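Side-chain contacts in Lmo0305 protein (Listeria monocytogenes, PDB 3PJ0), which has no assigned function but shows the fold of pyridoxal-phosphate-dependent proteins of the beta-eliminating lyase family and carries that cofactor covalently bound: residues A[107-110]-A[115-118]; A[78-83]-A[140-145]; A[71-76]-A[97-102]; A[91-96]-A[132-137]; A[162-167]-A[172-177]. One frame throughout, in Å; residues are numbered along the deposited sequence. Where two conformers were deposited one is given.

Interaction 1. Residues A[107-110]-A[115-118]; sequences GLKE and TPLL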
# COMPACT_ATOMS: atom_id res chain seq x y z
N GLY A 107 -8.90 12.47 5.20
CA GLY A 107 -9.01 11.81 3.90
C GLY A 107 -10.45 11.65 3.43
O GLY A 107 -10.77 11.92 2.26
N LEU A 108 -11.32 11.21 4.33
CA LEU A 108 -12.75 10.98 3.96
C LEU A 108 -13.39 12.26 3.43
O LEU A 108 -14.08 12.25 2.40
CB LEU A 108 -13.52 10.44 5.15
CG LEU A 108 -15.01 10.13 4.95
CD1 LEU A 108 -15.17 8.98 3.92
CD2 LEU A 108 -15.61 9.81 6.34
N LYS A 109 -13.14 13.36 4.12
CA LYS A 109 -13.63 14.68 3.68
C LYS A 109 -12.97 15.17 2.38
O LYS A 109 -13.65 15.66 1.46
CB LYS A 109 -13.38 15.68 4.80
CG LYS A 109 -14.20 15.35 6.09
CD LYS A 109 -13.82 16.23 7.25
CE LYS A 109 -14.49 15.74 8.57
NZ LYS A 109 -13.95 16.50 9.75
N GLU A 110 -11.66 15.04 2.29
CA GLU A 110 -10.90 15.63 1.18
C GLU A 110 -10.94 14.80 -0.10
O GLU A 110 -10.88 15.38 -1.20
CB GLU A 110 -9.44 15.84 1.57
CG GLU A 110 -9.20 16.81 2.74
CD GLU A 110 -9.25 18.29 2.36
OE1 GLU A 110 -9.69 18.67 1.24
OE2 GLU A 110 -8.83 19.08 3.23
N THR A 115 -19.58 14.04 4.38
CA THR A 115 -19.76 14.90 5.56
C THR A 115 -20.14 14.01 6.74
O THR A 115 -21.24 13.46 6.74
CB THR A 115 -20.92 15.93 5.36
OG1 THR A 115 -20.63 16.83 4.27
CG2 THR A 115 -21.17 16.74 6.64
N PRO A 116 -19.24 13.88 7.74
CA PRO A 116 -19.57 13.00 8.86
C PRO A 116 -20.29 13.75 9.95
O PRO A 116 -19.85 14.84 10.34
CB PRO A 116 -18.20 12.53 9.35
CG PRO A 116 -17.22 12.91 8.22
CD PRO A 116 -17.80 14.17 7.71
N LEU A 117 -21.42 13.21 10.39
CA LEU A 117 -22.21 13.76 11.47
C LEU A 117 -21.74 12.98 12.67
O LEU A 117 -21.70 11.72 12.64
CB LEU A 117 -23.71 13.56 11.19
CG LEU A 117 -24.21 14.09 9.83
CD1 LEU A 117 -25.69 13.74 9.58
CD2 LEU A 117 -23.98 15.59 9.69
N LEU A 118 -21.34 13.69 13.72
CA LEU A 118 -20.74 13.03 14.88
C LEU A 118 -21.80 12.61 15.90
O LEU A 118 -22.70 13.37 16.24
CB LEU A 118 -19.66 13.92 15.49
CG LEU A 118 -18.63 14.45 14.49
CD1 LEU A 118 -17.56 15.28 15.20
CD2 LEU A 118 -17.99 13.31 13.71
O HOH W 1 -17.11 15.83 10.90
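Pro116 on strand 115-118 receives two neighbours from helix 107-112, Leu108 and Lys109, whose atoms Leu108 CD2 and Lys109 CE lie on opposite sides of the mean plane of its ring. Leu108 comes in at a slant to the rim of the ring, its CD2 4.0 Å from Pro116 CG; the two side chains point in opposing senses and overlap only near their ends. The leucine reaches this place because its CG is anti to the backbone N (chi1 -179°), which sends the branch out from the helix toward the strand.

Lys109 starts near the ring plane, beside the CG-CD edge, and rises to the far side. Its extended chain passes across that edge of the proline, with Lys109 CE 3.8 Å from Pro116 CD and 3.9 Å from Pro116 CG. Nearer the backbone, Lys109 CG is 4.1 Å from Pro116 CD, so the methylenes supply the apolar part of the contact while the ammonium group is carried beyond it. There Lys109 NZ makes a salt bridge with Glu101, its main polar partner. A water adds a lesser link: it donates to Pro116 O at 3.0 Å and accepts from Lys109 NZ in a weak bond of 3.4 Å.

Tyr94 of strand 91-94 touches both Leu108 and Pro116 and joins this small cluster to the neighbouring strand. Leu108 is buried, whereas Lys109 and Pro116 are partly exposed. The arrangement is that of a short helix laid against the terminal strand of the seven-stranded mixed sheet in the large domain of a fold-type I pyridoxal-phosphate protein.

Interaction 2. Residues A[78-83]-A[140-145]; sequences IALRIW and SVLIEL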
# COMPACT_ATOMS: atom_id res chain seq x y z
N ILE A 78 -13.31 3.96 1.20
CA ILE A 78 -13.93 3.31 0.05
C ILE A 78 -15.28 2.67 0.40
O ILE A 78 -16.26 2.85 -0.35
CB ILE A 78 -12.97 2.25 -0.58
CG1 ILE A 78 -11.81 2.97 -1.24
CG2 ILE A 78 -13.69 1.31 -1.62
CD1 ILE A 78 -10.63 2.03 -1.66
N ALA A 79 -15.37 1.99 1.55
CA ALA A 79 -16.63 1.36 1.95
C ALA A 79 -17.73 2.42 2.05
O ALA A 79 -18.83 2.24 1.51
CB ALA A 79 -16.46 0.58 3.31
N LEU A 80 -17.44 3.53 2.74
CA LEU A 80 -18.42 4.60 2.96
C LEU A 80 -18.84 5.27 1.64
O LEU A 80 -20.04 5.60 1.46
CB LEU A 80 -17.91 5.62 4.00
CG LEU A 80 -17.59 5.05 5.40
CD1 LEU A 80 -17.13 6.09 6.37
CD2 LEU A 80 -18.81 4.23 5.96
N ARG A 81 -17.89 5.46 0.72
CA ARG A 81 -18.24 5.98 -0.63
C ARG A 81 -19.19 5.06 -1.41
O ARG A 81 -20.14 5.52 -2.04
CB ARG A 81 -16.97 6.29 -1.46
CG ARG A 81 -17.27 6.79 -2.91
CD ARG A 81 -18.12 8.04 -2.96
NE ARG A 81 -18.42 8.35 -4.35
CZ ARG A 81 -17.65 9.08 -5.16
NH1 ARG A 81 -16.54 9.66 -4.72
NH2 ARG A 81 -18.02 9.23 -6.43
N ILE A 82 -18.94 3.75 -1.38
CA ILE A 82 -19.80 2.83 -2.06
C ILE A 82 -21.23 2.94 -1.50
O ILE A 82 -22.19 3.06 -2.28
CB ILE A 82 -19.28 1.39 -1.94
CG1 ILE A 82 -17.95 1.27 -2.67
CG2 ILE A 82 -20.30 0.35 -2.51
CD1 ILE A 82 -17.15 -0.03 -2.37
N TRP A 83 -21.39 2.94 -0.17
CA TRP A 83 -22.73 3.06 0.41
C TRP A 83 -23.34 4.44 0.12
O TRP A 83 -24.52 4.53 -0.10
CB TRP A 83 -22.76 2.73 1.90
CG TRP A 83 -22.38 1.32 2.23
CD1 TRP A 83 -21.43 0.92 3.11
CD2 TRP A 83 -22.88 0.12 1.63
NE1 TRP A 83 -21.32 -0.43 3.13
CE2 TRP A 83 -22.20 -0.96 2.22
CE3 TRP A 83 -23.86 -0.15 0.65
CZ2 TRP A 83 -22.45 -2.29 1.88
CZ3 TRP A 83 -24.10 -1.48 0.30
CH2 TRP A 83 -23.41 -2.53 0.92
N SER A 140 -24.85 5.84 5.70
CA SER A 140 -24.36 4.82 6.60
C SER A 140 -23.96 5.35 7.98
O SER A 140 -23.75 6.57 8.20
CB SER A 140 -23.13 4.13 6.00
OG SER A 140 -22.04 5.01 6.03
N VAL A 141 -23.92 4.40 8.91
CA VAL A 141 -23.42 4.59 10.26
C VAL A 141 -22.24 3.63 10.33
O VAL A 141 -22.31 2.49 9.84
CB VAL A 141 -24.49 4.24 11.33
CG1 VAL A 141 -23.89 4.13 12.73
CG2 VAL A 141 -25.59 5.28 11.31
N LEU A 142 -21.18 4.10 10.96
CA LEU A 142 -19.98 3.29 11.17
C LEU A 142 -19.85 3.09 12.66
O LEU A 142 -20.00 4.04 13.42
CB LEU A 142 -18.75 4.00 10.60
CG LEU A 142 -17.36 3.37 10.85
CD1 LEU A 142 -16.37 3.86 9.75
CD2 LEU A 142 -16.77 3.65 12.25
N ILE A 143 -19.62 1.84 13.06
CA ILE A 143 -19.45 1.45 14.46
C ILE A 143 -18.05 0.82 14.63
O ILE A 143 -17.64 -0.01 13.83
CB ILE A 143 -20.50 0.38 14.88
CG1 ILE A 143 -21.92 0.88 14.61
CG2 ILE A 143 -20.26 -0.11 16.28
CD1 ILE A 143 -22.34 2.15 15.37
N GLU A 144 -17.33 1.23 15.66
CA GLU A 144 -15.99 0.69 15.95
C GLU A 144 -16.08 -0.17 17.22
O GLU A 144 -16.40 0.34 18.29
CB GLU A 144 -15.00 1.85 16.16
CG GLU A 144 -13.57 1.42 16.40
CD GLU A 144 -12.66 2.57 16.83
OE1 GLU A 144 -12.70 3.67 16.21
OE2 GLU A 144 -11.90 2.34 17.78
N LEU A 145 -15.85 -1.49 17.08
CA LEU A 145 -15.92 -2.44 18.18
C LEU A 145 -14.50 -2.95 18.48
O LEU A 145 -13.89 -3.60 17.64
CB LEU A 145 -16.81 -3.64 17.85
CG LEU A 145 -18.24 -3.38 17.45
CD1 LEU A 145 -18.97 -4.65 16.99
CD2 LEU A 145 -19.02 -2.72 18.59
O HOH W 2 -21.85 5.65 3.35
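Leu80 and Trp83 of helix 72-87 lie over Ser140 and Leu142 of strand 140-144, part of the helix layer packed on the central mixed sheet of the aminotransferase-like fold. The short axes run nearly antiparallel, at 157° between their directions, and approach to 9.5 Å.

The apolar contact belongs to the two leucines, whose side chains meet at about a right angle: Leu80 CD1 is 4.1 Å from Leu142 CD1. Leu142 has its CG anti to the backbone N (chi1 174°), which lifts CD1 toward the helix. Trp83 contributes its stem rather than its ring, with Trp83 CB 4.3 Å from Ser140 CB. The indole itself is held elsewhere, stacked on Phe224 and bonded through NE1 to Ser201.

Polar contact across the interface runs through one water. It donates to Leu80 O at 2.6 Å and is hydrogen-bonded to Ser140 OG at 2.8 Å, so a helix carbonyl and a strand hydroxyl are joined although no direct hydrogen bond spans the segments. Every residue touching here is buried. The second methyl of Leu80 is left to meet the serine's polar end, Leu80 CD2 standing 3.3 Å from Ser140 OG.

Interaction 3. Residues A[71-76]-A[97-102]; sequences SGTMAQ and LSHLEI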
# COMPACT_ATOMS: atom_id res chain seq x y z
N SER A 71 -4.19 -1.09 3.52
CA SER A 71 -4.56 -0.41 4.75
C SER A 71 -6.05 -0.28 4.96
O SER A 71 -6.86 -0.28 4.01
CB SER A 71 -3.97 1.01 4.73
OG SER A 71 -4.66 1.82 3.82
N GLY A 72 -6.41 -0.17 6.24
CA GLY A 72 -7.76 0.13 6.66
C GLY A 72 -8.14 1.55 6.30
O GLY A 72 -9.31 1.81 6.05
N THR A 73 -7.18 2.48 6.34
CA THR A 73 -7.44 3.87 5.95
C THR A 73 -8.04 3.91 4.54
O THR A 73 -9.08 4.52 4.31
CB THR A 73 -6.19 4.73 6.08
OG1 THR A 73 -5.79 4.77 7.46
CG2 THR A 73 -6.44 6.19 5.57
N MSE A 74 -7.40 3.26 3.59
CA MSE A 74 -7.93 3.15 2.23
C MSE A 74 -9.29 2.42 2.20
O MSE A 74 -10.28 2.87 1.61
CB MSE A 74 -6.95 2.32 1.37
CG MSE A 74 -7.30 2.29 -0.06
SE MSE A 74 -5.95 1.39 -1.08
CE MSE A 74 -4.45 2.62 -0.78
N ALA A 75 -9.33 1.27 2.86
CA ALA A 75 -10.50 0.37 2.76
C ALA A 75 -11.81 0.97 3.26
O ALA A 75 -12.85 0.80 2.62
CB ALA A 75 -10.21 -0.94 3.44
N GLN A 76 -11.75 1.70 4.38
CA GLN A 76 -12.96 2.25 5.02
C GLN A 76 -13.52 3.49 4.32
O GLN A 76 -14.72 3.62 4.20
CB GLN A 76 -12.76 2.46 6.50
CG GLN A 76 -12.54 1.16 7.23
CD GLN A 76 -12.88 1.28 8.69
OE1 GLN A 76 -13.84 0.66 9.17
NE2 GLN A 76 -12.14 2.12 9.41
N LEU A 97 -14.50 10.31 17.68
CA LEU A 97 -13.10 9.88 17.67
C LEU A 97 -12.88 8.72 16.71
O LEU A 97 -11.90 7.96 16.85
CB LEU A 97 -12.63 9.54 19.09
CG LEU A 97 -12.79 10.66 20.12
CD1 LEU A 97 -12.12 10.33 21.47
CD2 LEU A 97 -12.22 11.94 19.55
N SER A 98 -13.77 8.56 15.73
CA SER A 98 -13.55 7.54 14.71
C SER A 98 -12.18 7.76 14.06
O SER A 98 -11.69 8.88 13.97
CB SER A 98 -14.62 7.56 13.63
OG SER A 98 -14.26 6.68 12.56
N HIS A 99 -11.58 6.67 13.59
CA HIS A 99 -10.25 6.77 13.01
C HIS A 99 -10.33 7.66 11.77
O HIS A 99 -9.39 8.40 11.47
CB HIS A 99 -9.74 5.36 12.68
CG HIS A 99 -8.29 5.29 12.30
ND1 HIS A 99 -7.85 5.48 11.00
CD2 HIS A 99 -7.19 4.97 13.03
CE1 HIS A 99 -6.54 5.30 10.96
NE2 HIS A 99 -6.11 4.98 12.17
N LEU A 100 -11.45 7.58 11.07
CA LEU A 100 -11.68 8.39 9.89
C LEU A 100 -11.70 9.90 10.18
O LEU A 100 -11.26 10.72 9.38
CB LEU A 100 -13.02 8.02 9.24
CG LEU A 100 -13.28 6.67 8.50
CD1 LEU A 100 -12.68 6.69 7.15
CD2 LEU A 100 -12.93 5.37 9.30
N GLU A 101 -12.18 10.26 11.37
CA GLU A 101 -12.33 11.66 11.72
C GLU A 101 -11.03 12.29 12.20
O GLU A 101 -10.78 13.47 11.91
CB GLU A 101 -13.37 11.78 12.83
CG GLU A 101 -13.74 13.19 13.20
CD GLU A 101 -14.49 13.94 12.09
OE1 GLU A 101 -14.92 13.30 11.10
OE2 GLU A 101 -14.64 15.17 12.24
N ILE A 102 -10.22 11.53 12.93
CA ILE A 102 -9.02 12.10 13.56
C ILE A 102 -7.64 11.59 13.17
O ILE A 102 -6.65 12.28 13.45
CB ILE A 102 -9.15 12.03 15.12
CG1 ILE A 102 -9.11 10.59 15.62
CG2 ILE A 102 -10.48 12.73 15.59
CD1 ILE A 102 -9.09 10.48 17.16
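Gln76 and Leu100 meet where helix 72-87 faces the short helix 99-102, and the glutamine can be traced outward from its stem. Gln76 CB already touches the partner, 4.0 Å from Leu100 CD2. CG, set anti to the carbonyl carbon (chi1 -65°), continues the extended chain to the amide, whose carbon Gln76 CD lies 4.1 Å from the same methyl. At the tip Gln76 NE2 comes to 3.3 Å from Leu100 CD2, so one leucine methyl borders much of the side chain. Both polar ends of this buried amide are bonded outside the contact: OE1 accepts from His175 NE2 and NE2 bonds to Asp177 OD2. Two separate partners fix the turn of the amide plane. Asp177 OD2 is also bonded to N1 of the lysine-cofactor residue LLP at position 208, which makes Gln76 a second-shell neighbour of the cofactor ring.

One turn earlier, Thr73 crosses His99 at about a right angle. Thr73 OG1 lies at the edge of the imidazole, near its plane, 3.6 Å from His99 CE1. That hydroxyl is hydrogen-bonded to OP3 of LLP, while His99 ND1 is bonded to Glu104.

Each helix starts with a serine N-cap. In the conformer given, Ser71 OG accepts from the N of selenomethionine Met74 and also bonds Gly236 of the second subunit; the Ser98 cap is weak. With Gly72 N bound to OP1, the N-terminus of helix 72-87, at residues 71-76, forms the helix-end phosphate site of fold-type I pyridoxal-phosphate proteins.

Interaction 4. Residues A[91-96]-A[132-137]; sequences RVAYHP and KSLREP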
# COMPACT_ATOMS: atom_id res chain seq x y z
N ARG A 91 -23.72 12.03 3.37
CA ARG A 91 -23.57 12.18 4.82
C ARG A 91 -23.43 10.79 5.44
O ARG A 91 -24.09 9.84 5.00
CB ARG A 91 -24.75 12.93 5.46
CG ARG A 91 -24.65 14.47 5.42
CD ARG A 91 -24.64 15.02 4.04
NE ARG A 91 -25.85 14.62 3.31
CZ ARG A 91 -26.06 14.83 2.01
NH1 ARG A 91 -25.14 15.45 1.26
NH2 ARG A 91 -27.19 14.40 1.45
N VAL A 92 -22.55 10.67 6.43
CA VAL A 92 -22.41 9.43 7.23
C VAL A 92 -22.42 9.82 8.70
O VAL A 92 -22.34 11.01 9.01
CB VAL A 92 -21.14 8.63 6.90
CG1 VAL A 92 -21.13 8.25 5.44
CG2 VAL A 92 -19.87 9.40 7.26
N ALA A 93 -22.48 8.84 9.60
CA ALA A 93 -22.47 9.14 11.01
C ALA A 93 -21.59 8.16 11.78
O ALA A 93 -21.58 6.96 11.51
CB ALA A 93 -23.92 9.16 11.60
N TYR A 94 -20.84 8.70 12.72
CA TYR A 94 -19.99 7.88 13.56
C TYR A 94 -19.53 8.61 14.83
O TYR A 94 -19.79 9.80 14.99
CB TYR A 94 -18.81 7.36 12.77
CG TYR A 94 -17.92 8.37 12.01
CD1 TYR A 94 -17.49 9.56 12.59
CD2 TYR A 94 -17.43 8.05 10.73
CE1 TYR A 94 -16.63 10.43 11.89
CE2 TYR A 94 -16.57 8.89 10.04
CZ TYR A 94 -16.17 10.08 10.61
OH TYR A 94 -15.32 10.90 9.88
N HIS A 95 -18.85 7.89 15.72
CA HIS A 95 -18.35 8.45 16.95
C HIS A 95 -17.36 9.60 16.63
O HIS A 95 -16.61 9.52 15.65
CB HIS A 95 -17.64 7.36 17.77
CG HIS A 95 -17.27 7.78 19.16
ND1 HIS A 95 -16.11 8.45 19.45
CD2 HIS A 95 -17.90 7.60 20.35
CE1 HIS A 95 -16.05 8.69 20.75
NE2 HIS A 95 -17.13 8.18 21.32
N PRO A 96 -17.34 10.68 17.44
CA PRO A 96 -16.41 11.81 17.23
C PRO A 96 -14.90 11.43 17.08
O PRO A 96 -14.14 12.14 16.42
CB PRO A 96 -16.59 12.62 18.53
CG PRO A 96 -17.96 12.37 18.93
CD PRO A 96 -18.23 10.93 18.59
N LYS A 132 -30.97 8.21 16.37
CA LYS A 132 -32.36 8.69 16.28
C LYS A 132 -32.45 10.21 16.30
O LYS A 132 -33.38 10.76 15.71
CB LYS A 132 -33.23 8.09 17.41
CG LYS A 132 -33.58 6.61 17.21
CD LYS A 132 -34.48 6.06 18.35
CE LYS A 132 -34.92 4.61 18.08
NZ LYS A 132 -35.86 4.12 19.14
N SER A 133 -31.49 10.87 16.93
CA SER A 133 -31.44 12.34 17.02
C SER A 133 -30.75 13.03 15.84
O SER A 133 -30.64 14.26 15.85
CB SER A 133 -30.71 12.75 18.31
OG SER A 133 -31.34 12.22 19.46
N LEU A 134 -30.26 12.28 14.86
CA LEU A 134 -29.64 12.89 13.67
C LEU A 134 -30.62 13.84 13.02
O LEU A 134 -31.80 13.52 12.85
CB LEU A 134 -29.16 11.84 12.66
CG LEU A 134 -27.90 11.04 13.02
CD1 LEU A 134 -27.76 9.83 12.12
CD2 LEU A 134 -26.65 11.90 12.91
N ARG A 135 -30.15 15.03 12.67
CA ARG A 135 -30.99 16.07 12.06
C ARG A 135 -31.16 16.00 10.55
O ARG A 135 -31.89 16.81 9.95
CB ARG A 135 -30.51 17.45 12.50
CG ARG A 135 -31.16 17.91 13.80
CD ARG A 135 -30.41 19.02 14.51
NE ARG A 135 -29.34 18.50 15.39
CZ ARG A 135 -28.08 18.28 15.03
NH1 ARG A 135 -27.68 18.50 13.79
NH2 ARG A 135 -27.22 17.82 15.93
N GLU A 136 -30.48 15.04 9.93
CA GLU A 136 -30.66 14.75 8.52
C GLU A 136 -30.33 13.28 8.29
O GLU A 136 -29.62 12.66 9.09
CB GLU A 136 -29.78 15.64 7.63
CG GLU A 136 -28.32 15.59 7.96
CD GLU A 136 -27.52 16.58 7.16
OE1 GLU A 136 -27.62 16.54 5.92
OE2 GLU A 136 -26.81 17.41 7.77
N PRO A 137 -30.85 12.73 7.18
CA PRO A 137 -30.60 11.33 6.89
C PRO A 137 -29.15 11.06 6.51
O PRO A 137 -28.44 11.98 6.06
CB PRO A 137 -31.52 11.04 5.69
CG PRO A 137 -32.45 12.22 5.60
CD PRO A 137 -31.72 13.36 6.18
O HOH W 3 -28.56 14.28 4.59
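Leu134 meets Ala93 first as the loop 132-137 is followed toward strand 140-144. Both methyls of its fork face the alanine methyl from one side: Leu134 CD1 is 3.9 Å and Leu134 CD2 4.1 Å from Ala93 CB. This is the apolar end of the contact, and Ala93 is its buried member.

Glu136 comes next and turns the chemistry polar. Its CG sits between the backbone N and the carbonyl carbon (chi1 55°), from where the extended chain carries the carboxylate across Arg91 at about a right angle. Arg91 is bent at chi2 and chi3, and the bend brings its CG, CD and NE all to about the same distance from Glu136 OE1, with the aliphatic Arg91 CG at 3.7 Å. The salt bridge from Arg91 NE to Glu136 OE1 is long, also 3.7 Å, and rests on charge alone: the oxygen is well out of the guanidinium plane, and no N-H points at it.

Pro137 closes the walk with its carbonyl, Pro137 O being 3.9 Å from Arg91 CB. A water ties the polar groups together, accepting from Arg91 NE at 3.0 Å and donating to Glu136 OE1 at 2.8 Å and Pro137 O at 2.7 Å. Asn89 ND2 is a further donor to Pro137 O. The contact lies mostly at the surface, where the beta-alpha-beta crossover from strand 115-118 through helix 128-132 to strand 140-144 passes over the intervening parallel strand 91-94.

Interaction 5. Residues A[162-167]-A[172-177]; sequences KISEYC and ISLHLD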
# COMPACT_ATOMS: atom_id res chain seq x y z
N LYS A 162 -30.12 -3.98 18.35
CA LYS A 162 -31.13 -2.93 18.19
C LYS A 162 -30.67 -1.84 17.19
O LYS A 162 -31.47 -1.28 16.42
CB LYS A 162 -31.51 -2.37 19.56
CG LYS A 162 -32.22 -3.42 20.41
CD LYS A 162 -32.43 -3.03 21.86
CE LYS A 162 -33.22 -4.15 22.56
NZ LYS A 162 -33.23 -4.03 24.05
N ILE A 163 -29.39 -1.51 17.21
CA ILE A 163 -28.85 -0.52 16.26
C ILE A 163 -28.97 -1.05 14.83
O ILE A 163 -29.37 -0.33 13.91
CB ILE A 163 -27.39 -0.16 16.61
CG1 ILE A 163 -27.39 0.79 17.82
CG2 ILE A 163 -26.70 0.44 15.40
CD1 ILE A 163 -25.99 1.14 18.32
N SER A 164 -28.61 -2.32 14.67
CA SER A 164 -28.69 -3.01 13.37
C SER A 164 -30.12 -3.03 12.87
O SER A 164 -30.38 -2.69 11.71
CB SER A 164 -28.16 -4.45 13.48
OG SER A 164 -28.09 -5.07 12.19
N GLU A 165 -31.04 -3.41 13.75
CA GLU A 165 -32.46 -3.50 13.36
C GLU A 165 -33.01 -2.12 12.94
O GLU A 165 -33.73 -2.01 11.97
CB GLU A 165 -33.30 -4.13 14.49
CG GLU A 165 -32.94 -5.63 14.71
CD GLU A 165 -33.41 -6.23 16.05
OE1 GLU A 165 -33.51 -5.51 17.07
OE2 GLU A 165 -33.62 -7.45 16.09
N TYR A 166 -32.63 -1.06 13.66
CA TYR A 166 -33.11 0.28 13.34
C TYR A 166 -32.55 0.73 12.00
O TYR A 166 -33.28 1.27 11.16
CB TYR A 166 -32.72 1.28 14.42
CG TYR A 166 -33.10 2.69 14.09
CD1 TYR A 166 -34.42 3.14 14.25
CD2 TYR A 166 -32.15 3.58 13.62
CE1 TYR A 166 -34.76 4.45 13.94
CE2 TYR A 166 -32.48 4.88 13.32
CZ TYR A 166 -33.77 5.32 13.48
OH TYR A 166 -34.05 6.62 13.17
N CYS A 167 -31.26 0.50 11.80
CA CYS A 167 -30.64 0.88 10.54
C CYS A 167 -31.30 0.11 9.37
O CYS A 167 -31.58 0.69 8.33
CB CYS A 167 -29.12 0.73 10.59
SG CYS A 167 -28.31 1.96 11.65
N ILE A 172 -30.47 2.50 6.32
CA ILE A 172 -29.12 3.01 6.62
C ILE A 172 -28.14 1.81 6.60
O ILE A 172 -28.36 0.84 7.32
CB ILE A 172 -29.04 3.69 8.02
CG1 ILE A 172 -29.96 4.91 8.09
CG2 ILE A 172 -27.60 4.12 8.30
CD1 ILE A 172 -30.22 5.42 9.47
N SER A 173 -27.09 1.89 5.79
CA SER A 173 -26.08 0.82 5.73
C SER A 173 -25.27 0.87 7.03
O SER A 173 -25.06 1.95 7.57
CB SER A 173 -25.13 0.99 4.54
OG SER A 173 -25.81 0.94 3.29
N LEU A 174 -24.85 -0.29 7.53
CA LEU A 174 -24.11 -0.36 8.79
C LEU A 174 -22.77 -0.99 8.46
O LEU A 174 -22.73 -2.08 7.88
CB LEU A 174 -24.87 -1.19 9.84
CG LEU A 174 -24.46 -0.99 11.33
CD1 LEU A 174 -24.75 0.42 11.82
CD2 LEU A 174 -25.14 -2.04 12.26
N HIS A 175 -21.69 -0.26 8.80
CA HIS A 175 -20.31 -0.66 8.54
C HIS A 175 -19.53 -0.85 9.83
O HIS A 175 -19.55 0.03 10.71
CB HIS A 175 -19.56 0.40 7.69
CG HIS A 175 -18.10 0.07 7.52
ND1 HIS A 175 -17.67 -0.87 6.61
CD2 HIS A 175 -17.00 0.51 8.17
CE1 HIS A 175 -16.36 -0.98 6.70
NE2 HIS A 175 -15.92 -0.17 7.65
N LEU A 176 -18.82 -1.98 9.93
CA LEU A 176 -18.01 -2.30 11.10
C LEU A 176 -16.54 -1.97 10.93
O LEU A 176 -15.89 -2.51 10.05
CB LEU A 176 -18.13 -3.80 11.45
CG LEU A 176 -17.23 -4.37 12.57
CD1 LEU A 176 -17.45 -3.58 13.87
CD2 LEU A 176 -17.47 -5.87 12.80
N ASP A 177 -16.05 -1.02 11.74
CA ASP A 177 -14.63 -0.78 11.88
C ASP A 177 -14.22 -1.86 12.88
O ASP A 177 -14.36 -1.72 14.09
CB ASP A 177 -14.28 0.65 12.36
CG ASP A 177 -12.77 0.86 12.48
OD1 ASP A 177 -12.05 -0.15 12.65
OD2 ASP A 177 -12.30 2.01 12.37
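Cys167 O accepts from Ile172 N at 2.9 Å with an N-H...O angle of 159°, joining the end of the 162-167 segment to the start of a chain that returns along it, the helix and strand directions differing by 144° and their axes approaching to 8.6 Å. The pair is the second half of a beta-alpha-beta unit, strand 140-144, helix 157-170 and strand 173-178, in the central sheet.

Beside this bond the side chains of the same residues pack, Cys167 CB 3.9 Å from Ile172 CB and Cys167 SG 4.0 Å from Ile172 CG2. Tyr166 reaches the isoleucine obliquely, with Tyr166 CE2 4.5 Å from Ile172 CD1; its ring also touches helix 128-132.

Leu174, two residues on, points its fork at the helix because CG is anti to the backbone N (chi1 -161°). One methyl serves two helix residues: Leu174 CD1 is 3.9 Å from Cys167 SG and 4.1 Å from Ile163 CG2, the isoleucine crossing at about a right angle. Ser164 turns its hydroxyl to the carbonyl oxygen of Leu198, leaving the carbon base of the serine for the other methyl, Leu174 CD2, 3.8 Å from Ser164 CA.

In the fold
Interactions 2 and 3 are wholly buried and share helix 72-87; Leu142 of the former packs on Leu100 of the latter. Interactions 1 and 5 are partly buried, each joining a helix to a strand of the same sheet, whereas interaction 4 lies at the surface and joins a small apolar pair to a long ion pair and a bridging water. Strand pairing links them: 91-94 is bonded to 115-118 and 140-144, and 140-144 in turn to 173-178. Helix-strand contacts 1, 2 and 5 are chiefly apolar, with water bridging in 1 and 2 and a direct backbone bond in 5. Interaction 3 alone has segments bonded to the cofactor phosphate, and its Gln76 reaches His175 and Asp177 of interaction 5.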